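Local structure of ABC-type transport system, sugar-family extracellular solute-binding protein (Peptoclostridium difficile 630, 6HNI) at residues Q254-E259 against A284-T289; I110-D115 against T135-S140; T42-A47 against Y263-M268; T289-N294 against E309-V314. The protein binds tyrosine between its two lobes as the substrate-binding lipoprotein of an ABC transport system and has adhesive properties. The protein carries 1 engineered substitution. One frame throughout, in Å; residues are numbered along the deposited sequence.

Contact 1 (Q254-E259 against A284-T289). With TYR (tyrosine), chain B; EDO (1,2-ethanediol), chain D.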
loop_
_atom_site.group_PDB
_atom_site.type_symbol
_atom_site.label_atom_id
_atom_site.label_comp_id
_atom_site.label_asym_id
_atom_site.label_seq_id
_atom_site.Cartn_x
_atom_site.Cartn_y
_atom_site.Cartn_z
ATOM N N GLN A 254 -3.729 9.630 7.752
ATOM C CA GLN A 254 -2.957 9.463 8.965
ATOM C C GLN A 254 -2.354 8.059 8.809
ATOM O O GLN A 254 -2.948 7.041 9.201
ATOM C CB GLN A 254 -3.822 9.567 10.227
ATOM C CG GLN A 254 -3.014 9.445 11.502
ATOM C CD GLN A 254 -3.824 9.722 12.741
ATOM O OE1 GLN A 254 -5.098 9.591 12.756
ATOM N NE2 GLN A 254 -3.155 10.119 13.749
ATOM N N GLY A 255 -1.189 8.026 8.158
ATOM C CA GLY A 255 -0.612 6.785 7.686
ATOM C C GLY A 255 0.869 6.603 7.952
ATOM O O GLY A 255 1.502 7.500 8.475
ATOM N N ILE A 256 1.322 5.426 7.570
ATOM C CA ILE A 256 2.724 5.015 7.849
ATOM C C ILE A 256 3.660 5.532 6.794
ATOM O O ILE A 256 3.292 6.022 5.711
ATOM C CB ILE A 256 2.828 3.495 7.947
ATOM C CG1 ILE A 256 2.611 2.843 6.567
ATOM C CG2 ILE A 256 1.940 2.954 9.057
ATOM C CD1 ILE A 256 3.054 1.418 6.450
ATOM N N ASN A 257 4.953 5.419 7.112
ATOM C CA ASN A 257 6.036 5.870 6.201
ATOM C C ASN A 257 6.559 4.683 5.441
ATOM O O ASN A 257 7.256 3.782 6.001
ATOM C CB ASN A 257 7.147 6.535 7.050
ATOM C CG ASN A 257 8.282 7.106 6.230
ATOM O OD1 ASN A 257 8.715 6.517 5.255
ATOM N ND2 ASN A 257 8.821 8.262 6.685
ATOM N N TYR A 258 6.286 4.664 4.140
ATOM C CA TYR A 258 6.622 3.492 3.332
ATOM C C TYR A 258 8.138 3.363 3.029
ATOM O O TYR A 258 8.634 2.240 2.904
ATOM C CB TYR A 258 5.815 3.501 2.039
ATOM C CG TYR A 258 4.429 2.875 2.211
ATOM C CD1 TYR A 258 3.371 3.622 2.766
ATOM C CD2 TYR A 258 4.175 1.593 1.842
ATOM C CE1 TYR A 258 2.136 3.051 2.921
ATOM C CE2 TYR A 258 2.882 1.033 1.953
ATOM C CZ TYR A 258 1.896 1.788 2.531
ATOM O OH TYR A 258 0.600 1.268 2.647
ATOM N N GLU A 259 8.830 4.489 2.948
ATOM C CA GLU A 259 10.311 4.402 2.794
ATOM C C GLU A 259 10.878 3.705 4.013
ATOM O O GLU A 259 11.779 2.830 3.874
ATOM C CB GLU A 259 10.913 5.767 2.586
ATOM C CG GLU A 259 12.415 5.586 2.269
ATOM C CD GLU A 259 13.164 6.852 1.849
ATOM O OE1 GLU A 259 12.554 7.838 1.349
ATOM O OE2 GLU A 259 14.413 6.831 1.980
ATOM N N ALA A 284 7.153 -7.849 10.238
ATOM C CA ALA A 284 7.164 -6.582 10.927
ATOM C C ALA A 284 6.097 -5.632 10.404
ATOM O O ALA A 284 5.759 -5.649 9.223
ATOM C CB ALA A 284 8.548 -5.950 10.822
ATOM N N THR A 285 5.571 -4.799 11.308
ATOM C CA THR A 285 4.619 -3.760 10.970
ATOM C C THR A 285 5.054 -2.442 11.608
ATOM O O THR A 285 5.947 -2.439 12.461
ATOM C CB THR A 285 3.211 -4.071 11.515
ATOM O OG1 THR A 285 3.269 -4.247 12.941
ATOM C CG2 THR A 285 2.666 -5.295 10.880
ATOM N N SER A 286 4.392 -1.342 11.250
ATOM C CA SER A 286 4.622 -0.028 11.834
ATOM C C SER A 286 3.432 0.472 12.585
ATOM O O SER A 286 2.316 0.411 12.054
ATOM C CB SER A 286 5.023 0.995 10.791
ATOM O OG SER A 286 5.223 2.278 11.398
ATOM N N ASP A 287 3.646 0.978 13.791
ATOM C CA ASP A 287 2.657 1.630 14.594
ATOM C C ASP A 287 2.752 3.162 14.577
ATOM O O ASP A 287 2.059 3.809 15.380
ATOM C CB ASP A 287 2.810 1.148 16.041
ATOM C CG ASP A 287 2.623 -0.353 16.172
ATOM O OD1 ASP A 287 1.529 -0.818 15.815
ATOM O OD2 ASP A 287 3.570 -1.068 16.576
ATOM N N ASP A 288 3.600 3.729 13.711
ATOM C CA ASP A 288 3.928 5.127 13.672
ATOM C C ASP A 288 3.255 5.769 12.455
ATOM O O ASP A 288 3.611 5.499 11.291
ATOM C CB ASP A 288 5.440 5.242 13.536
ATOM C CG ASP A 288 6.002 6.624 13.828
ATOM O OD1 ASP A 288 5.233 7.541 14.115
ATOM O OD2 ASP A 288 7.297 6.772 13.815
ATOM N N THR A 289 2.266 6.601 12.723
ATOM C CA THR A 289 1.564 7.307 11.660
ATOM C C THR A 289 1.761 8.823 11.784
ATOM O O THR A 289 2.097 9.349 12.852
ATOM C CB THR A 289 0.052 6.954 11.654
ATOM O OG1 THR A 289 -0.549 7.341 12.893
ATOM C CG2 THR A 289 -0.179 5.486 11.411
HETATM N N TYR B . -1.430 -2.617 0.654
HETATM C CA TYR B . -1.301 -2.884 -0.790
HETATM C C TYR B . -1.108 -4.375 -1.016
HETATM O O TYR B . -0.826 -4.759 -2.145
HETATM C CB TYR B . -0.268 -1.968 -1.478
HETATM C CG TYR B . -0.670 -0.531 -1.463
HETATM C CD1 TYR B . -1.802 -0.109 -2.220
HETATM C CD2 TYR B . -0.056 0.421 -0.705
HETATM C CE1 TYR B . -2.232 1.191 -2.151
HETATM C CE2 TYR B . -0.474 1.732 -0.628
HETATM C CZ TYR B . -1.609 2.129 -1.373
HETATM O OH TYR B . -2.051 3.436 -1.303
HETATM O OXT TYR B . -1.328 -5.161 -0.118
HETATM C C1 EDO D . 4.327 8.628 8.917
HETATM O O1 EDO D . 4.929 7.554 9.628
HETATM C C2 EDO D . 4.113 8.558 7.432
HETATM O O2 EDO D . 4.121 9.789 6.762
HETATM O O HOH W 1 5.835 4.745 9.814
#

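Contact 2 (I110-D115 against T135-S140). With TYR (tyrosine), chain B.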
loop_
_atom_site.group_PDB
_atom_site.type_symbol
_atom_site.label_atom_id
_atom_site.label_comp_id
_atom_site.label_asym_id
_atom_site.label_seq_id
_atom_site.Cartn_x
_atom_site.Cartn_y
_atom_site.Cartn_z
ATOM N N ILE A 110 8.758 -9.612 1.483
ATOM C CA ILE A 110 7.619 -8.777 1.008
ATOM C C ILE A 110 7.657 -7.445 1.698
ATOM O O ILE A 110 8.179 -7.263 2.808
ATOM C CB ILE A 110 6.271 -9.509 1.293
ATOM C CG1 ILE A 110 5.936 -9.566 2.745
ATOM C CG2 ILE A 110 6.288 -10.854 0.625
ATOM C CD1 ILE A 110 4.666 -10.306 3.161
ATOM N N THR A 111 6.973 -6.468 1.086
ATOM C CA THR A 111 6.632 -5.233 1.736
ATOM C C THR A 111 5.303 -4.740 1.074
ATOM O O THR A 111 4.915 -5.256 -0.009
ATOM C CB THR A 111 7.656 -4.126 1.594
ATOM O OG1 THR A 111 7.354 -3.031 2.504
ATOM C CG2 THR A 111 7.849 -3.627 0.190
ATOM N N ALA A 112 4.679 -3.792 1.761
ATOM C CA ALA A 112 3.384 -3.176 1.232
ATOM C C ALA A 112 2.377 -4.262 1.012
ATOM O O ALA A 112 1.594 -4.134 0.044
ATOM C CB ALA A 112 3.662 -2.399 -0.008
ATOM N N VAL A 113 2.313 -5.238 1.885
ATOM C CA VAL A 113 1.305 -6.296 1.886
ATOM C C VAL A 113 0.456 -6.099 3.107
ATOM O O VAL A 113 0.890 -6.159 4.232
ATOM C CB VAL A 113 1.934 -7.693 1.886
ATOM C CG1 VAL A 113 0.914 -8.802 2.116
ATOM C CG2 VAL A 113 2.699 -7.900 0.617
ATOM N N SER A 114 -0.877 -5.861 2.892
ATOM C CA SER A 114 -1.723 -5.499 3.995
ATOM C C SER A 114 -1.942 -6.607 4.985
ATOM O O SER A 114 -1.976 -6.366 6.190
ATOM C CB SER A 114 -3.124 -5.028 3.487
ATOM O OG SER A 114 -3.034 -3.929 2.642
ATOM N N ASP A 115 -2.158 -7.809 4.471
ATOM C CA ASP A 115 -2.582 -8.986 5.261
ATOM C C ASP A 115 -1.922 -10.212 4.657
ATOM O O ASP A 115 -2.428 -10.896 3.793
ATOM C CB ASP A 115 -4.104 -9.126 5.306
ATOM C CG ASP A 115 -4.591 -10.073 6.438
ATOM O OD1 ASP A 115 -3.959 -11.147 6.686
ATOM O OD2 ASP A 115 -5.659 -9.756 7.021
ATOM N N THR A 135 7.699 -7.254 5.631
ATOM C CA THR A 135 6.912 -6.242 6.300
ATOM C C THR A 135 5.469 -6.194 5.704
ATOM O O THR A 135 5.266 -6.515 4.543
ATOM C CB THR A 135 7.505 -4.835 6.176
ATOM O OG1 THR A 135 7.815 -4.549 4.820
ATOM C CG2 THR A 135 8.823 -4.721 6.990
ATOM N N SER A 136 4.592 -5.793 6.599
ATOM C CA SER A 136 3.169 -5.554 6.258
ATOM C C SER A 136 2.909 -4.095 6.458
ATOM O O SER A 136 3.309 -3.464 7.432
ATOM C CB SER A 136 2.322 -6.421 7.150
ATOM O OG SER A 136 0.932 -5.919 7.082
ATOM N N ASP A 137 2.073 -3.542 5.528
ATOM C CA ASP A 137 1.588 -2.167 5.616
ATOM C C ASP A 137 0.213 -2.109 6.250
ATOM O O ASP A 137 -0.539 -1.131 5.981
ATOM C CB ASP A 137 1.619 -1.413 4.285
ATOM C CG ASP A 137 0.664 -1.989 3.222
ATOM O OD1 ASP A 137 0.215 -3.126 3.398
ATOM O OD2 ASP A 137 0.492 -1.249 2.208
ATOM N N PHE A 138 -0.146 -3.063 7.080
ATOM C CA PHE A 138 -1.369 -2.962 7.873
ATOM C C PHE A 138 -1.455 -1.649 8.598
ATOM O O PHE A 138 -0.504 -1.175 9.237
ATOM C CB PHE A 138 -1.481 -4.087 8.908
ATOM C CG PHE A 138 -2.673 -3.909 9.789
ATOM C CD1 PHE A 138 -3.923 -4.250 9.321
ATOM C CD2 PHE A 138 -2.568 -3.297 11.009
ATOM C CE1 PHE A 138 -5.062 -3.994 10.094
ATOM C CE2 PHE A 138 -3.678 -3.035 11.791
ATOM C CZ PHE A 138 -4.919 -3.388 11.335
ATOM N N VAL A 139 -2.640 -1.008 8.517
ATOM C CA VAL A 139 -2.984 0.157 9.290
ATOM C C VAL A 139 -4.444 0.066 9.655
ATOM O O VAL A 139 -5.228 -0.407 8.831
ATOM C CB VAL A 139 -2.678 1.472 8.519
ATOM C CG1 VAL A 139 -3.510 1.650 7.209
ATOM C CG2 VAL A 139 -2.748 2.684 9.446
ATOM N N SER A 140 -4.806 0.474 10.858
ATOM C CA SER A 140 -6.252 0.399 11.197
ATOM C C SER A 140 -7.086 1.435 10.451
ATOM O O SER A 140 -6.639 2.529 10.165
ATOM C CB SER A 140 -6.510 0.514 12.690
ATOM O OG SER A 140 -6.287 1.841 13.116
HETATM N N TYR B . -1.430 -2.617 0.654
HETATM C CA TYR B . -1.301 -2.884 -0.790
HETATM C C TYR B . -1.108 -4.375 -1.016
HETATM O O TYR B . -0.826 -4.759 -2.145
HETATM C CB TYR B . -0.268 -1.968 -1.478
HETATM C CG TYR B . -0.670 -0.531 -1.463
HETATM C CD1 TYR B . -1.802 -0.109 -2.220
HETATM C CD2 TYR B . -0.056 0.421 -0.705
HETATM C CE1 TYR B . -2.232 1.191 -2.151
HETATM C CE2 TYR B . -0.474 1.732 -0.628
HETATM C CZ TYR B . -1.609 2.129 -1.373
HETATM O OH TYR B . -2.051 3.436 -1.303
HETATM O OXT TYR B . -1.328 -5.161 -0.118
HETATM O O HOH W 2 -2.901 -1.702 4.409
#

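Contact 3 (T42-A47 against Y263-M268)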
loop_
_atom_site.group_PDB
_atom_site.type_symbol
_atom_site.label_atom_id
_atom_site.label_comp_id
_atom_site.label_asym_id
_atom_site.label_seq_id
_atom_site.Cartn_x
_atom_site.Cartn_y
_atom_site.Cartn_z
ATOM N N THR A 42 12.945 2.409 -2.653
ATOM C CA THR A 42 13.972 3.380 -2.272
ATOM C C THR A 42 14.591 3.024 -0.922
ATOM O O THR A 42 15.849 2.960 -0.770
ATOM C CB THR A 42 13.374 4.788 -2.256
ATOM O OG1 THR A 42 13.050 5.127 -3.604
ATOM C CG2 THR A 42 14.350 5.832 -1.717
ATOM N N GLY A 43 13.763 2.781 0.076
ATOM C CA GLY A 43 14.249 2.417 1.415
ATOM C C GLY A 43 15.005 1.114 1.443
ATOM O O GLY A 43 16.068 1.016 2.135
ATOM N N PHE A 44 14.530 0.099 0.742
ATOM C CA PHE A 44 15.163 -1.212 0.730
ATOM C C PHE A 44 16.582 -1.082 0.195
ATOM O O PHE A 44 17.528 -1.620 0.801
ATOM C CB PHE A 44 14.355 -2.155 -0.164
ATOM C CG PHE A 44 14.895 -3.534 -0.356
ATOM C CD1 PHE A 44 14.486 -4.552 0.442
ATOM C CD2 PHE A 44 15.704 -3.837 -1.461
ATOM C CE1 PHE A 44 14.934 -5.849 0.257
ATOM C CE2 PHE A 44 16.161 -5.147 -1.645
ATOM C CZ PHE A 44 15.763 -6.146 -0.804
ATOM N N VAL A 45 16.758 -0.390 -0.914
ATOM C CA VAL A 45 18.084 -0.267 -1.527
ATOM C C VAL A 45 19.020 0.524 -0.601
ATOM O O VAL A 45 20.219 0.186 -0.458
ATOM C CB VAL A 45 17.975 0.334 -2.947
ATOM C CG1 VAL A 45 19.336 0.651 -3.556
ATOM C CG2 VAL A 45 17.179 -0.610 -3.853
ATOM N N LYS A 46 18.510 1.573 0.040
ATOM C CA LYS A 46 19.341 2.351 0.981
ATOM C C LYS A 46 19.762 1.481 2.160
ATOM O O LYS A 46 20.943 1.600 2.609
ATOM C CB LYS A 46 18.630 3.610 1.491
ATOM C CG LYS A 46 18.446 4.699 0.471
ATOM C CD LYS A 46 17.658 5.874 1.020
ATOM C CE LYS A 46 17.538 6.975 -0.021
ATOM N NZ LYS A 46 16.625 8.038 0.449
ATOM N N ALA A 47 18.892 0.622 2.692
ATOM C CA ALA A 47 19.272 -0.235 3.811
ATOM C C ALA A 47 20.381 -1.176 3.356
ATOM O O ALA A 47 21.354 -1.414 4.092
ATOM C CB ALA A 47 18.084 -1.028 4.398
ATOM N N TYR A 263 12.962 0.200 4.202
ATOM C CA TYR A 263 14.319 0.185 4.846
ATOM C C TYR A 263 14.333 -0.982 5.819
ATOM O O TYR A 263 15.312 -1.769 5.845
ATOM C CB TYR A 263 14.517 1.515 5.531
ATOM C CG TYR A 263 15.915 1.644 6.076
ATOM C CD1 TYR A 263 16.254 1.018 7.257
ATOM C CD2 TYR A 263 16.916 2.320 5.358
ATOM C CE1 TYR A 263 17.577 1.085 7.761
ATOM C CE2 TYR A 263 18.231 2.407 5.851
ATOM C CZ TYR A 263 18.528 1.769 7.035
ATOM O OH TYR A 263 19.861 1.804 7.500
ATOM N N LYS A 264 13.305 -1.172 6.646
ATOM C CA LYS A 264 13.208 -2.317 7.548
ATOM C C LYS A 264 13.300 -3.624 6.778
ATOM O O LYS A 264 13.980 -4.580 7.162
ATOM C CB LYS A 264 11.898 -2.247 8.400
ATOM C CG LYS A 264 11.572 -3.484 9.194
ATOM C CD LYS A 264 12.561 -3.689 10.334
ATOM C CE LYS A 264 12.143 -4.898 11.176
ATOM N NZ LYS A 264 13.129 -5.063 12.286
ATOM N N THR A 265 12.591 -3.710 5.647
ATOM C CA THR A 265 12.644 -4.911 4.843
ATOM C C THR A 265 14.111 -5.194 4.325
ATOM O O THR A 265 14.516 -6.362 4.228
ATOM C CB THR A 265 11.684 -4.832 3.633
ATOM O OG1 THR A 265 10.375 -4.343 4.079
ATOM C CG2 THR A 265 11.478 -6.178 3.052
ATOM N N GLY A 266 14.803 -4.126 3.964
ATOM C CA GLY A 266 16.209 -4.263 3.544
ATOM C C GLY A 266 17.052 -4.773 4.691
ATOM O O GLY A 266 17.965 -5.598 4.452
ATOM N N GLU A 267 16.812 -4.328 5.911
ATOM C CA GLU A 267 17.551 -4.892 7.065
ATOM C C GLU A 267 17.262 -6.365 7.212
ATOM O O GLU A 267 18.157 -7.169 7.506
ATOM C CB GLU A 267 17.227 -4.185 8.353
ATOM C CG GLU A 267 17.615 -2.742 8.407
ATOM C CD GLU A 267 17.440 -2.142 9.794
ATOM O OE1 GLU A 267 16.396 -2.401 10.429
ATOM O OE2 GLU A 267 18.349 -1.396 10.256
ATOM N N MET A 268 16.018 -6.824 6.943
ATOM C CA MET A 268 15.704 -8.219 7.001
ATOM C C MET A 268 16.367 -8.973 5.862
ATOM O O MET A 268 16.854 -10.100 6.040
ATOM C CB MET A 268 14.159 -8.386 6.900
ATOM C CG MET A 268 13.457 -7.772 8.078
ATOM S SD MET A 268 11.653 -7.662 8.008
ATOM C CE MET A 268 11.284 -9.336 8.416
#

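Contact 4 (T289-N294 against E309-V314)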
loop_
_atom_site.group_PDB
_atom_site.type_symbol
_atom_site.label_atom_id
_atom_site.label_comp_id
_atom_site.label_asym_id
_atom_site.label_seq_id
_atom_site.Cartn_x
_atom_site.Cartn_y
_atom_site.Cartn_z
ATOM N N THR A 289 2.266 6.601 12.723
ATOM C CA THR A 289 1.564 7.307 11.660
ATOM C C THR A 289 1.761 8.823 11.784
ATOM O O THR A 289 2.097 9.349 12.852
ATOM C CB THR A 289 0.052 6.954 11.654
ATOM O OG1 THR A 289 -0.549 7.341 12.893
ATOM C CG2 THR A 289 -0.179 5.486 11.411
ATOM N N ASP A 290 1.511 9.513 10.679
ATOM C CA ASP A 290 1.628 10.965 10.590
ATOM C C ASP A 290 0.499 11.494 9.762
ATOM O O ASP A 290 0.095 10.854 8.765
ATOM C CB ASP A 290 2.948 11.395 9.967
ATOM C CG ASP A 290 4.143 11.158 10.935
ATOM O OD1 ASP A 290 4.343 11.998 11.826
ATOM O OD2 ASP A 290 4.857 10.138 10.821
ATOM N N ILE A 291 -0.037 12.638 10.201
ATOM C CA ILE A 291 -1.148 13.252 9.470
ATOM C C ILE A 291 -0.580 14.177 8.391
ATOM O O ILE A 291 0.229 15.084 8.677
ATOM C CB ILE A 291 -2.106 14.047 10.387
ATOM C CG1 ILE A 291 -2.679 13.182 11.492
ATOM C CG2 ILE A 291 -3.274 14.694 9.572
ATOM C CD1 ILE A 291 -3.385 13.950 12.580
ATOM N N ILE A 292 -0.978 13.914 7.138
ATOM C CA ILE A 292 -0.538 14.681 5.985
ATOM C C ILE A 292 -1.821 15.076 5.207
ATOM O O ILE A 292 -2.731 14.259 4.975
ATOM C CB ILE A 292 0.463 13.881 5.099
ATOM C CG1 ILE A 292 1.770 13.622 5.895
ATOM C CG2 ILE A 292 0.743 14.622 3.801
ATOM C CD1 ILE A 292 2.787 12.747 5.176
ATOM N N VAL A 293 -1.858 16.358 4.844
ATOM C CA VAL A 293 -2.995 16.977 4.194
ATOM C C VAL A 293 -2.495 17.680 2.926
ATOM O O VAL A 293 -1.442 18.291 2.913
ATOM C CB VAL A 293 -3.658 17.990 5.131
ATOM C CG1 VAL A 293 -4.702 18.840 4.395
ATOM C CG2 VAL A 293 -4.268 17.286 6.321
ATOM N N ASN A 294 -3.279 17.595 1.857
ATOM C CA ASN A 294 -2.980 18.248 0.624
ATOM C C ASN A 294 -3.598 19.611 0.755
ATOM O O ASN A 294 -4.835 19.767 0.694
ATOM C CB ASN A 294 -3.490 17.432 -0.577
ATOM C CG ASN A 294 -3.163 18.081 -1.921
ATOM O OD1 ASN A 294 -3.328 19.283 -2.088
ATOM N ND2 ASN A 294 -2.684 17.282 -2.881
ATOM N N GLU A 309 -0.908 21.276 15.369
ATOM C CA GLU A 309 0.542 21.351 15.078
ATOM C C GLU A 309 1.154 20.096 14.428
ATOM O O GLU A 309 2.185 20.190 13.743
ATOM C CB GLU A 309 1.336 21.597 16.367
ATOM C CG GLU A 309 1.291 23.010 16.933
ATOM C CD GLU A 309 2.176 23.166 18.182
ATOM O OE1 GLU A 309 3.303 22.593 18.225
ATOM O OE2 GLU A 309 1.743 23.867 19.129
ATOM N N ASN A 310 0.558 18.931 14.679
ATOM C CA ASN A 310 1.045 17.686 14.098
ATOM C C ASN A 310 0.644 17.483 12.612
ATOM O O ASN A 310 1.044 16.495 12.010
ATOM C CB ASN A 310 0.600 16.485 14.947
ATOM C CG ASN A 310 1.246 16.458 16.332
ATOM O OD1 ASN A 310 0.591 16.758 17.321
ATOM N ND2 ASN A 310 2.529 16.084 16.403
ATOM N N ILE A 311 -0.120 18.387 12.010
ATOM C CA ILE A 311 -0.389 18.256 10.559
ATOM C C ILE A 311 0.738 18.821 9.694
ATOM O O ILE A 311 1.190 19.936 9.937
ATOM C CB ILE A 311 -1.709 18.959 10.179
ATOM C CG1 ILE A 311 -2.853 18.204 10.851
ATOM C CG2 ILE A 311 -1.943 18.822 8.671
ATOM C CD1 ILE A 311 -4.172 18.984 10.826
ATOM N N SER A 312 1.179 18.051 8.693
ATOM C CA SER A 312 2.096 18.515 7.641
ATOM C C SER A 312 1.318 18.654 6.332
ATOM O O SER A 312 0.359 17.890 6.111
ATOM C CB SER A 312 3.242 17.514 7.447
ATOM O OG SER A 312 4.087 17.446 8.588
ATOM N N TYR A 313 1.730 19.606 5.497
ATOM C CA TYR A 313 1.022 19.850 4.238
ATOM C C TYR A 313 1.896 19.529 3.041
ATOM O O TYR A 313 3.130 19.730 3.063
ATOM C CB TYR A 313 0.548 21.305 4.173
ATOM C CG TYR A 313 -0.505 21.579 5.229
ATOM C CD1 TYR A 313 -1.828 21.194 5.024
ATOM C CD2 TYR A 313 -0.171 22.138 6.446
ATOM C CE1 TYR A 313 -2.801 21.407 5.998
ATOM C CE2 TYR A 313 -1.115 22.363 7.425
ATOM C CZ TYR A 313 -2.434 21.988 7.200
ATOM O OH TYR A 313 -3.381 22.183 8.159
ATOM N N VAL A 314 1.218 18.999 2.031
ATOM C CA VAL A 314 1.792 18.691 0.726
ATOM C C VAL A 314 0.993 19.454 -0.345
ATOM O O VAL A 314 -0.176 19.828 -0.132
ATOM C CB VAL A 314 1.875 17.193 0.402
ATOM C CG1 VAL A 314 2.839 16.438 1.361
ATOM C CG2 VAL A 314 0.509 16.526 0.377
HETATM O O HOH W 3 2.791 15.061 9.588
HETATM O O HOH W 4 1.081 13.918 12.495
#

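Contact 1 (Q254-E259 against A284-T289)
Thr289 and Ile256 bring most of the side-chain surface to this crossing of two connecting segments in a periplasmic-binding-protein fold. Thr289 directs its side chain at the end of strand 252-255: OG1 sits 3.5 Å from Gln254 CG, while CG2 lies against the backbone of Gly255. A beta-branched residue suits this place because one branch serves each neighbour. Gly255 O comes to 3.2 Å from Thr289 CA, a CA-H...O contact. Ile256 has CG1 between the backbone N and the carbonyl carbon (chi1 69°), which turns CG2 to Ser286 CB, 4.0 Å away; with the chain extended beyond CG1, CD1 lies over one face of the Tyr258 ring near its rim. Tyr258 lines the tyrosine pocket. Ser286 OG, anti to the backbone N, accepts from Asp288 N at 3.2 Å in an ST turn and also meets a water that takes the N-H of Asn257 and donates to Asp288 O. A 1,2-ethanediol, probably from the crystallisation liquor, also donates to Asp288 O. With direct contacts apolar or of the CA-H...O kind and the polar link made through water, the crossing may tolerate small adjustments, consistent with linkers that bend as such proteins close.

Contact 2 (I110-D115 against T135-S140)
Ser114 and Asp137 meet at the carboxy-terminal ends of neighbouring strands, 108-113 and 132-136, in the parallel sheet of one lobe of this periplasmic-binding-protein fold, where such ends commonly carry the ligand-binding loops. Their side chains converge on the amino group of the bound tyrosine. Asp137 has CG between its backbone N and carbonyl carbon (chi1 65°), bringing the carboxylate in beside Ala112: OD2 takes the ligand N at 2.8 Å, and OD1 adds a weak bond. Ser114 OG comes to the same nitrogen at 2.9 Å, and the backbone N of Ser114 reaches the ligand's carboxylate at OXT. A carboxylate suits the ammonium by charge, while the short serine can offer hydroxyl and backbone N-H to the two ends of the amino acid. Tyr258 OH, itself beside the ligand ring, also bonds Asp137 OD2 and so steadies the acid.

Deeper in the sheet Thr111 and Thr135 run alongside each other with their hydroxyls together, the OG1 atoms hydrogen-bonded at 2.8 Å; Thr265 of helix 258-273 also bonds Thr135 OG1. The strands are tied by Thr135 N to Ile110 O, nearly straight at 173°. Ser136 makes an ST turn: its OG accepts from Phe138 N and donates to Val113 O at 2.9 Å, approaching in the carbonyl plane. That same Val113 O also accepts from Asp137 N at 3.2 Å, with this second donor 61° out of the carbonyl plane.

Contact 3 (T42-A47 against Y263-M268)
Ala47 and Tyr263 form the aromatic part of a close helix-helix crossing between 42-47 and 263-268, whose axes approach to 6.8 Å at -41°. Ala47 CB stands over the centre of the Tyr263 ring, 3.6 Å from its centroid and 7° off the normal, a CH-pi contact. Tyr263 has CG anti to the backbone N (chi1 -174°), which lays the ring across the first helix, and CE2 also comes to 3.5 Å from Ala47 CA. A methyl is small enough to fit between this ring and the opposing backbone: the same Ala47 CB lies 3.2 Å from Tyr263 O.

The backbone contacts depend on two glycines. Gly43 and Gly266 face the partner helix with only hydrogen, and Gly43 O reaches Tyr263 CA at 3.3 Å in a CA-H...O contact. Small residues facing each other in this way are what lets two helices come so near.

Apolar packing continues at Phe44, whose CD1 lies 3.6 Å from Gly266 CA and whose ring also stacks on Phe89. Thr265, already tied to the sheet, adds its CB beside the same ring.

Charge appears at the border, where Lys46 sends its ammonium to Glu259, an earlier residue of helix 258-273. The two segments thus adhere by shape and dispersion, without a conventional hydrogen bond between them, and the salt bridge adds a polar tie where the helices meet solvent.

Contact 4 (T289-N294 against E309-V314)
The ring of Tyr313 receives Ile311 CG2 on one face, 3.5 Å above the plane and offset toward the rim, and at its edge, near the ring plane, Val293 CG1 touches CE1 at 3.6 Å. Tyr313 runs alongside Val293, with CG of the tyrosine anti to its carbonyl carbon (chi1 -66°). Lys305 makes a cation-pi contact with this ring. Val293 gives its other branch, CG2, to Ile311 CG2 at 3.6 Å, and Ile291 extends this apolar face. On the other face Ile292 and Val314 cross at about a right angle, CG2 of the isoleucine 3.7 Å from CG1 of the valine. Such beta-branched residues suit extended chains. The backbones run parallel, bonded from Ser312 N to Ile291 O at 177°, then Val293 N to Ser312 O and Val314 N to Val293 O. Asn294 caps helix 295-300 through OD1 while ND2 bonds Val246 O, opening the beta-alpha-beta crossover. One water joins Ile291 N to Asn310 O; a second, on Ile291 O and Ser312 OG, reaches Asn310 O only weakly. Hydrogen bonds thus fix the register; hydrocarbon covers the face of Ile291, Val293, Ile311 and Tyr313, the other mixes apolar and polar groups, and water takes over where the strands separate.

How the contacts relate
Contact 2, on the five-stranded sheet, and contact 1, at the crossing of connecting segments, have centres about 9 Å apart; both touch the bound tyrosine, and a backbone tie between Ala284 and Ser136 joins them. Contact 3 has its centre about 14 Å from that of contact 1 and shares helix 258-273 with it, so this helix ties the crossing to the lobe built on the five-stranded sheet. Contact 4 also has its centre about 14 Å from that of contact 1, sharing Thr289 and the three-stranded sheet, and about 24 Å from that of contact 3. Along the chain contact 2 is nested within the loop closed by contact 3, while contacts 1 and 3 interleave. The ligand site, the connecting segments and the small three-stranded sheet thus form one continuous run of contacts.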